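Local coordinates for Lmo0135 protein (PDB 5ISU) that probably serves as the extracellular substrate-binding component of an ABC transporter, with peptides as its likely cargo, at residues A[342-356]-A[389-401]. Sequence-based numbering, arbitrary orientation.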
ATOM      1  N   LEU A 342     -11.797 -14.947 -25.142  1.00 79.79           N
ATOM      2  CA  LEU A 342     -11.302 -14.697 -23.787  1.00 75.73           C
ATOM      3  C   LEU A 342     -11.983 -13.494 -23.180  1.00 74.54           C
ATOM      4  O   LEU A 342     -12.430 -12.601 -23.897  1.00 78.14           O
ATOM      5  CB  LEU A 342      -9.790 -14.482 -23.785  1.00 71.37           C
ATOM      6  CG  LEU A 342      -8.926 -15.662 -24.228  1.00 71.99           C
ATOM      7  CD1 LEU A 342      -7.455 -15.272 -24.163  1.00 68.33           C
ATOM      8  CD2 LEU A 342      -9.198 -16.899 -23.369  1.00 72.40           C
ATOM      9  N   THR A 343     -12.045 -13.477 -21.852  1.00 71.09           N
ATOM     10  CA  THR A 343     -12.688 -12.406 -21.113  1.00 70.12           C
ATOM     11  C   THR A 343     -11.707 -11.619 -20.241  1.00 67.69           C
ATOM     12  O   THR A 343     -10.825 -12.200 -19.589  1.00 64.31           O
ATOM     13  CB  THR A 343     -13.816 -12.961 -20.212  1.00 73.98           C
ATOM     14  OG1 THR A 343     -13.300 -13.996 -19.355  1.00 74.61           O
ATOM     15  CG2 THR A 343     -14.949 -13.541 -21.056  1.00 77.24           C
ATOM     16  N   VAL A 344     -11.845 -10.293 -20.257  1.00 64.76           N
ATOM     17  CA  VAL A 344     -11.048  -9.424 -19.389  1.00 61.87           C
ATOM     18  C   VAL A 344     -12.021  -8.766 -18.417  1.00 63.67           C
ATOM     19  O   VAL A 344     -12.947  -8.068 -18.825  1.00 66.94           O
ATOM     20  CB  VAL A 344     -10.201  -8.387 -20.146  1.00 60.52           C
ATOM     21  CG1 VAL A 344     -11.037  -7.565 -21.131  1.00 62.54           C
ATOM     22  CG2 VAL A 344      -9.464  -7.483 -19.156  1.00 58.24           C
ATOM     23  N   TYR A 345     -11.846  -9.052 -17.133  1.00 64.42           N
ATOM     24  CA  TYR A 345     -12.711  -8.501 -16.088  1.00 66.65           C
ATOM     25  C   TYR A 345     -11.984  -7.367 -15.394  1.00 62.72           C
ATOM     26  O   TYR A 345     -10.837  -7.507 -15.017  1.00 57.89           O
ATOM     27  CB  TYR A 345     -13.122  -9.589 -15.073  1.00 67.01           C
ATOM     28  CG  TYR A 345     -14.329 -10.435 -15.466  1.00 68.85           C
ATOM     29  CD1 TYR A 345     -14.248 -11.400 -16.474  1.00 69.69           C
ATOM     30  CD2 TYR A 345     -15.543 -10.301 -14.783  1.00 72.12           C
ATOM     31  CE1 TYR A 345     -15.355 -12.178 -16.818  1.00 72.92           C
ATOM     32  CE2 TYR A 345     -16.653 -11.071 -15.122  1.00 75.43           C
ATOM     33  CZ  TYR A 345     -16.558 -12.006 -16.135  1.00 76.26           C
ATOM     34  OH  TYR A 345     -17.666 -12.775 -16.447  1.00 82.78           O
ATOM     35  N   TYR A 346     -12.677  -6.251 -15.213  1.00 65.64           N
ATOM     36  CA  TYR A 346     -12.100  -5.077 -14.582  1.00 62.56           C
ATOM     37  C   TYR A 346     -13.203  -4.238 -13.926  1.00 66.42           C
ATOM     38  O   TYR A 346     -14.391  -4.578 -14.015  1.00 66.67           O
ATOM     39  CB  TYR A 346     -11.307  -4.278 -15.630  1.00 59.16           C
ATOM     40  CG  TYR A 346     -12.124  -3.800 -16.807  1.00 59.16           C
ATOM     41  CD1 TYR A 346     -12.393  -4.642 -17.887  1.00 59.40           C
ATOM     42  CD2 TYR A 346     -12.604  -2.496 -16.856  1.00 59.70           C
ATOM     43  CE1 TYR A 346     -13.147  -4.208 -18.965  1.00 61.74           C
ATOM     44  CE2 TYR A 346     -13.359  -2.046 -17.926  1.00 62.16           C
ATOM     45  CZ  TYR A 346     -13.629  -2.901 -18.980  1.00 63.10           C
ATOM     46  OH  TYR A 346     -14.376  -2.448 -20.031  1.00 63.18           O
ATOM     47  N   LEU A 347     -12.804  -3.168 -13.243  1.00 65.77           N
ATOM     48  CA  LEU A 347     -13.746  -2.268 -12.566  1.00 68.08           C
ATOM     49  C   LEU A 347     -14.527  -1.407 -13.574  1.00 68.16           C
ATOM     50  O   LEU A 347     -13.936  -0.814 -14.474  1.00 65.61           O
ATOM     51  CB  LEU A 347     -12.978  -1.371 -11.588  1.00 67.54           C
ATOM     52  CG  LEU A 347     -12.279  -2.085 -10.426  1.00 68.16           C
ATOM     53  CD1 LEU A 347     -11.229  -1.201  -9.765  1.00 67.49           C
ATOM     54  CD2 LEU A 347     -13.292  -2.574  -9.399  1.00 72.50           C
ATOM     55  N   ASN A 348     -15.846  -1.316 -13.404  1.00 70.69           N
ATOM     56  CA  ASN A 348     -16.691  -0.522 -14.321  1.00 74.04           C
ATOM     57  C   ASN A 348     -16.695   0.993 -14.049  1.00 73.98           C
ATOM     58  O   ASN A 348     -17.377   1.738 -14.745  1.00 74.95           O
ATOM     59  CB  ASN A 348     -18.144  -1.042 -14.328  1.00 77.58           C
ATOM     60  CG  ASN A 348     -18.870  -0.831 -12.999  1.00 79.86           C
ATOM     61  OD1 ASN A 348     -18.300  -0.351 -12.016  1.00 78.87           O
ATOM     62  ND2 ASN A 348     -20.139  -1.208 -12.969  1.00 83.18           N
ATOM     63  N   ASN A 349     -15.943   1.432 -13.041  1.00 75.52           N
ATOM     64  CA  ASN A 349     -15.872   2.843 -12.662  1.00 76.56           C
ATOM     65  C   ASN A 349     -14.439   3.395 -12.714  1.00 74.44           C
ATOM     66  O   ASN A 349     -14.103   4.315 -11.970  1.00 76.05           O
ATOM     67  CB  ASN A 349     -16.423   2.993 -11.243  1.00 77.52           C
ATOM     68  CG  ASN A 349     -15.573   2.277 -10.207  1.00 74.74           C
ATOM     69  OD1 ASN A 349     -14.645   1.527 -10.540  1.00 69.99           O
ATOM     70  ND2 ASN A 349     -15.878   2.511  -8.942  1.00 76.64           N
ATOM     71  N   SER A 350     -13.595   2.821 -13.566  1.00 74.54           N
ATOM     72  CA  SER A 350     -12.199   3.255 -13.686  1.00 73.40           C
ATOM     73  C   SER A 350     -11.854   3.453 -15.140  1.00 72.68           C
ATOM     74  O   SER A 350     -11.740   2.487 -15.893  1.00 75.52           O
ATOM     75  CB  SER A 350     -11.261   2.216 -13.070  1.00 74.43           C
ATOM     76  OG  SER A 350      -9.901   2.578 -13.263  1.00 74.39           O
ATOM     77  N   LYS A 351     -11.711   4.708 -15.542  1.00 76.82           N
ATOM     78  CA  LYS A 351     -11.369   5.020 -16.936  1.00 75.98           C
ATOM     79  C   LYS A 351     -10.034   4.412 -17.341  1.00 67.12           C
ATOM     80  O   LYS A 351      -9.889   3.960 -18.478  1.00 64.25           O
ATOM     81  CB  LYS A 351     -11.416   6.530 -17.182  1.00 82.49           C
ATOM     82  CG  LYS A 351     -10.555   7.371 -16.232  1.00 86.51           C
ATOM     83  CD  LYS A 351     -11.105   8.791 -16.066  1.00 89.85           C
ATOM     84  CE  LYS A 351     -12.408   8.786 -15.254  1.00 91.52           C
ATOM     85  NZ  LYS A 351     -13.025  10.129 -15.065  1.00 94.00           N
ATOM     86  N   SER A 352      -9.089   4.356 -16.401  1.00 62.52           N
ATOM     87  CA  SER A 352      -7.783   3.760 -16.667  1.00 60.31           C
ATOM     88  C   SER A 352      -7.931   2.300 -17.035  1.00 59.84           C
ATOM     89  O   SER A 352      -7.403   1.859 -18.061  1.00 56.34           O
ATOM     90  CB  SER A 352      -6.869   3.870 -15.456  1.00 60.73           C
ATOM     91  OG  SER A 352      -6.545   5.212 -15.211  1.00 64.57           O
ATOM     92  N   GLN A 353      -8.665   1.555 -16.204  1.00 59.28           N
ATOM     93  CA  GLN A 353      -8.871   0.137 -16.465  1.00 57.24           C
ATOM     94  C   GLN A 353      -9.640  -0.113 -17.785  1.00 57.29           C
ATOM     95  O   GLN A 353      -9.350  -1.084 -18.478  1.00 55.23           O
ATOM     96  CB  GLN A 353      -9.478  -0.597 -15.251  1.00 59.06           C
ATOM     97  CG  GLN A 353      -8.483  -0.743 -14.089  1.00 57.73           C
ATOM     98  CD  GLN A 353      -8.948  -1.698 -12.968  1.00 60.87           C
ATOM     99  OE1 GLN A 353      -9.950  -2.404 -13.091  1.00 59.50           O
ATOM    100  NE2 GLN A 353      -8.193  -1.726 -11.873  1.00 60.91           N
ATOM    101  N   GLU A 354     -10.557   0.773 -18.179  1.00 58.68           N
ATOM    102  CA  GLU A 354     -11.244   0.543 -19.470  1.00 61.16           C
ATOM    103  C   GLU A 354     -10.295   0.762 -20.656  1.00 57.36           C
ATOM    104  O   GLU A 354     -10.300  -0.027 -21.600  1.00 56.99           O
ATOM    105  CB  GLU A 354     -12.552   1.345 -19.636  1.00 67.14           C
ATOM    106  CG  GLU A 354     -13.241   1.053 -20.981  1.00 70.71           C
ATOM    107  CD  GLU A 354     -14.755   1.167 -20.950  1.00 74.31           C
ATOM    108  OE1 GLU A 354     -15.353   1.714 -21.912  1.00 77.34           O
ATOM    109  OE2 GLU A 354     -15.353   0.696 -19.967  1.00 78.96           O
ATOM    110  N   SER A 355      -9.472   1.807 -20.589  1.00 54.95           N
ATOM    111  CA  SER A 355      -8.497   2.091 -21.639  1.00 51.67           C
ATOM    112  C   SER A 355      -7.474   0.965 -21.772  1.00 48.26           C
ATOM    113  O   SER A 355      -7.041   0.625 -22.875  1.00 46.77           O
ATOM    114  CB  SER A 355      -7.778   3.403 -21.342  1.00 52.49           C
ATOM    115  OG  SER A 355      -8.696   4.482 -21.339  1.00 56.28           O
ATOM    116  N   ILE A 356      -7.069   0.402 -20.638  1.00 47.95           N
ATOM    117  CA  ILE A 356      -6.121  -0.716 -20.625  1.00 47.14           C
ATOM    118  C   ILE A 356      -6.787  -1.908 -21.295  1.00 49.33           C
ATOM    119  O   ILE A 356      -6.184  -2.568 -22.145  1.00 49.35           O
ATOM    120  CB  ILE A 356      -5.680  -1.082 -19.184  1.00 46.27           C
ATOM    121  CG1 ILE A 356      -4.802   0.034 -18.611  1.00 46.05           C
ATOM    122  CG2 ILE A 356      -4.914  -2.405 -19.158  1.00 44.42           C
ATOM    123  CD1 ILE A 356      -4.516  -0.085 -17.128  1.00 46.18           C
ATOM    124  N   LYS A 389     -11.674 -20.649  -6.797  1.00 75.83           N
ATOM    125  CA  LYS A 389     -12.165 -21.712  -7.682  1.00 79.28           C
ATOM    126  C   LYS A 389     -12.788 -21.155  -8.961  1.00 78.86           C
ATOM    127  O   LYS A 389     -13.141 -21.923  -9.860  1.00 78.44           O
ATOM    128  CB  LYS A 389     -13.209 -22.544  -6.950  1.00 84.64           C
ATOM    129  CG  LYS A 389     -12.687 -23.208  -5.679  1.00 86.69           C
ATOM    130  CD  LYS A 389     -13.819 -23.624  -4.759  1.00 92.46           C
ATOM    131  CE  LYS A 389     -14.527 -22.410  -4.162  1.00 94.75           C
ATOM    132  NZ  LYS A 389     -15.584 -22.813  -3.200  1.00100.46           N
ATOM    133  N   ASN A 390     -12.903 -19.828  -9.046  1.00 78.33           N
ATOM    134  CA  ASN A 390     -13.555 -19.168 -10.186  1.00 78.89           C
ATOM    135  C   ASN A 390     -12.728 -19.201 -11.472  1.00 76.41           C
ATOM    136  O   ASN A 390     -11.528 -18.917 -11.462  1.00 72.55           O
ATOM    137  CB  ASN A 390     -13.912 -17.724  -9.811  1.00 78.39           C
ATOM    138  CG  ASN A 390     -14.797 -17.039 -10.849  1.00 80.83           C
ATOM    139  OD1 ASN A 390     -14.389 -16.829 -12.000  1.00 81.81           O
ATOM    140  ND2 ASN A 390     -15.999 -16.641 -10.432  1.00 81.78           N
ATOM    141  N   ALA A 391     -13.402 -19.549 -12.571  1.00 78.37           N
ATOM    142  CA  ALA A 391     -12.801 -19.622 -13.910  1.00 75.78           C
ATOM    143  C   ALA A 391     -13.616 -18.821 -14.943  1.00 75.84           C
ATOM    144  O   ALA A 391     -13.569 -19.116 -16.143  1.00 76.17           O
ATOM    145  CB  ALA A 391     -12.677 -21.073 -14.351  1.00 77.68           C
ATOM    146  N   ASP A 392     -14.361 -17.819 -14.478  1.00 75.01           N
ATOM    147  CA  ASP A 392     -15.140 -16.966 -15.384  1.00 76.74           C
ATOM    148  C   ASP A 392     -14.237 -16.004 -16.133  1.00 71.32           C
ATOM    149  O   ASP A 392     -14.417 -15.779 -17.326  1.00 73.49           O
ATOM    150  CB  ASP A 392     -16.174 -16.142 -14.615  1.00 79.08           C
ATOM    151  CG  ASP A 392     -17.206 -16.994 -13.916  1.00 83.70           C
ATOM    152  OD1 ASP A 392     -17.306 -18.217 -14.191  1.00 84.03           O
ATOM    153  OD2 ASP A 392     -17.940 -16.419 -13.091  1.00 88.22           O
ATOM    154  N   TYR A 393     -13.259 -15.451 -15.423  1.00 67.23           N
ATOM    155  CA  TYR A 393     -12.346 -14.469 -16.004  1.00 64.57           C
ATOM    156  C   TYR A 393     -11.099 -15.117 -16.585  1.00 62.50           C
ATOM    157  O   TYR A 393     -10.509 -16.001 -15.983  1.00 60.88           O
ATOM    158  CB  TYR A 393     -11.951 -13.394 -14.962  1.00 62.17           C
ATOM    159  CG  TYR A 393     -11.112 -13.867 -13.759  1.00 60.70           C
ATOM    160  CD1 TYR A 393     -11.722 -14.417 -12.627  1.00 62.55           C
ATOM    161  CD2 TYR A 393      -9.725 -13.708 -13.737  1.00 58.68           C
ATOM    162  CE1 TYR A 393     -10.980 -14.829 -11.529  1.00 60.62           C
ATOM    163  CE2 TYR A 393      -8.974 -14.106 -12.636  1.00 57.94           C
ATOM    164  CZ  TYR A 393      -9.612 -14.677 -11.537  1.00 59.48           C
ATOM    165  OH  TYR A 393      -8.893 -15.089 -10.435  1.00 57.35           O
ATOM    166  N   SER A 394     -10.715 -14.680 -17.776  1.00 62.02           N
ATOM    167  CA  SER A 394      -9.487 -15.156 -18.390  1.00 60.66           C
ATOM    168  C   SER A 394      -8.393 -14.241 -17.857  1.00 56.90           C
ATOM    169  O   SER A 394      -7.306 -14.680 -17.487  1.00 56.77           O
ATOM    170  CB  SER A 394      -9.558 -15.054 -19.914  1.00 61.43           C
ATOM    171  OG  SER A 394     -10.788 -15.559 -20.400  1.00 63.91           O
ATOM    172  N   ILE A 395      -8.710 -12.954 -17.811  1.00 56.06           N
ATOM    173  CA  ILE A 395      -7.778 -11.931 -17.356  1.00 53.84           C
ATOM    174  C   ILE A 395      -8.498 -10.974 -16.422  1.00 54.21           C
ATOM    175  O   ILE A 395      -9.682 -10.665 -16.629  1.00 56.02           O
ATOM    176  CB  ILE A 395      -7.232 -11.120 -18.556  1.00 53.13           C
ATOM    177  CG1 ILE A 395      -6.529 -12.052 -19.551  1.00 53.27           C
ATOM    178  CG2 ILE A 395      -6.287 -10.012 -18.084  1.00 51.87           C
ATOM    179  CD1 ILE A 395      -6.108 -11.373 -20.836  1.00 53.99           C
ATOM    180  N   ALA A 396      -7.786 -10.530 -15.388  1.00 52.49           N
ATOM    181  CA  ALA A 396      -8.294  -9.554 -14.441  1.00 52.16           C
ATOM    182  C   ALA A 396      -7.238  -8.456 -14.220  1.00 51.34           C
ATOM    183  O   ALA A 396      -6.056  -8.739 -14.022  1.00 50.64           O
ATOM    184  CB  ALA A 396      -8.649 -10.222 -13.134  1.00 53.95           C
ATOM    185  N   LEU A 397      -7.669  -7.208 -14.296  1.00 50.27           N
ATOM    186  CA  LEU A 397      -6.785  -6.080 -14.062  1.00 50.99           C
ATOM    187  C   LEU A 397      -6.793  -5.800 -12.581  1.00 51.19           C
ATOM    188  O   LEU A 397      -7.854  -5.755 -11.963  1.00 51.86           O
ATOM    189  CB  LEU A 397      -7.247  -4.851 -14.835  1.00 49.35           C
ATOM    190  CG  LEU A 397      -7.331  -5.095 -16.333  1.00 50.23           C
ATOM    191  CD1 LEU A 397      -7.857  -3.862 -17.041  1.00 51.84           C
ATOM    192  CD2 LEU A 397      -5.969  -5.511 -16.886  1.00 49.96           C
ATOM    193  N   ASN A 398      -5.613  -5.608 -12.004  1.00 50.62           N
ATOM    194  CA  ASN A 398      -5.539  -5.357 -10.576  1.00 50.91           C
ATOM    195  C   ASN A 398      -4.335  -4.491 -10.243  1.00 46.64           C
ATOM    196  O   ASN A 398      -3.578  -4.055 -11.132  1.00 41.83           O
ATOM    197  CB  ASN A 398      -5.448  -6.704  -9.853  1.00 56.39           C
ATOM    198  CG  ASN A 398      -6.221  -6.730  -8.546  1.00 62.45           C
ATOM    199  OD1 ASN A 398      -6.444  -5.700  -7.884  1.00 62.43           O
ATOM    200  ND2 ASN A 398      -6.660  -7.918  -8.177  1.00 66.77           N
ATOM    201  N   GLY A 399      -4.163  -4.246  -8.953  1.00 45.26           N
ATOM    202  CA  GLY A 399      -3.034  -3.465  -8.479  1.00 43.73           C
ATOM    203  C   GLY A 399      -2.774  -3.696  -7.023  1.00 42.30           C
ATOM    204  O   GLY A 399      -3.634  -4.187  -6.324  1.00 46.03           O
ATOM    205  N   TYR A 400      -1.560  -3.400  -6.581  1.00 41.63           N
ATOM    206  CA  TYR A 400      -1.224  -3.510  -5.172  1.00 41.46           C
ATOM    207  C   TYR A 400      -0.100  -2.603  -4.717  1.00 41.62           C
ATOM    208  O   TYR A 400       0.749  -2.190  -5.504  1.00 40.94           O
ATOM    209  CB  TYR A 400      -0.906  -4.952  -4.756  1.00 42.81           C
ATOM    210  CG  TYR A 400       0.160  -5.729  -5.561  1.00 41.33           C
ATOM    211  CD1 TYR A 400       1.485  -5.289  -5.682  1.00 40.53           C
ATOM    212  CD2 TYR A 400      -0.148  -6.961  -6.107  1.00 42.11           C
ATOM    213  CE1 TYR A 400       2.433  -6.030  -6.398  1.00 38.40           C
ATOM    214  CE2 TYR A 400       0.791  -7.704  -6.805  1.00 41.42           C
ATOM    215  CZ  TYR A 400       2.074  -7.247  -6.938  1.00 38.95           C
ATOM    216  OH  TYR A 400       2.959  -8.037  -7.630  1.00 38.65           O
ATOM    217  N   ILE A 401      -0.127  -2.312  -3.422  1.00 42.96           N
ATOM    218  CA  ILE A 401       0.879  -1.531  -2.719  1.00 44.09           C
ATOM    219  C   ILE A 401       1.258  -2.463  -1.558  1.00 47.89           C
ATOM    220  O   ILE A 401       0.539  -2.525  -0.550  1.00 51.41           O
ATOM    221  CB  ILE A 401       0.278  -0.216  -2.204  1.00 44.43           C
ATOM    222  CG1 ILE A 401      -0.328   0.595  -3.369  1.00 43.98           C
ATOM    223  CG2 ILE A 401       1.327   0.592  -1.456  1.00 44.70           C
ATOM    224  CD1 ILE A 401      -1.182   1.768  -2.925  1.00 43.20           C
TER
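Tyr345 meets the chain at Tyr393 obliquely, its CD1 lying 3.4 Å from Tyr393 CB, while Thr343 OG1 sits at the edge of the same ring, in its plane. The next ring, Tyr346, has Gln353 O over one face, displaced toward the rim, and Glu354 OE2 in plane at its edge, where it takes a weak hydrogen bond from Tyr346 OH; Leu397 CD1 packs against Tyr346 CB, at the base of the side chain. Alongside, strands 341-347 and 395-400 run parallel and are joined by backbone bonds: Tyr345 N gives a nearly straight bond of 2.7 Å to Ile395 O, and Tyr345 O accepts from Leu397 N. Just before strand 395-400, side chains take over part of the pairing. Ser394 OG receives Thr343 N at 2.8 Å with an N-H...O angle of 177°, and also bonds Gln267. Thr343 OG1, turned between its own N and carbonyl carbon (chi1 55°), donates to a lone pair of Asp392 O at 2.9 Å and accepts from Ser394 N. Leu397 fills the angle between strand and helix; its CD1 lies 3.5 Å from Gln353 O and 3.9 Å from Ile356 CG2. Gln353, its chain extended beyond CG, reaches to Leu347 and accepts its N on OE1 at 3.0 Å, tying the helix to the strand before it. Strand 370-376 flanks strand 341-347 on its other side, so that strand 341-347, helix 351-365 and strand 370-376 form a beta-alpha-beta crossover, as in the alpha/beta lobes of periplasmic-binding-protein folds.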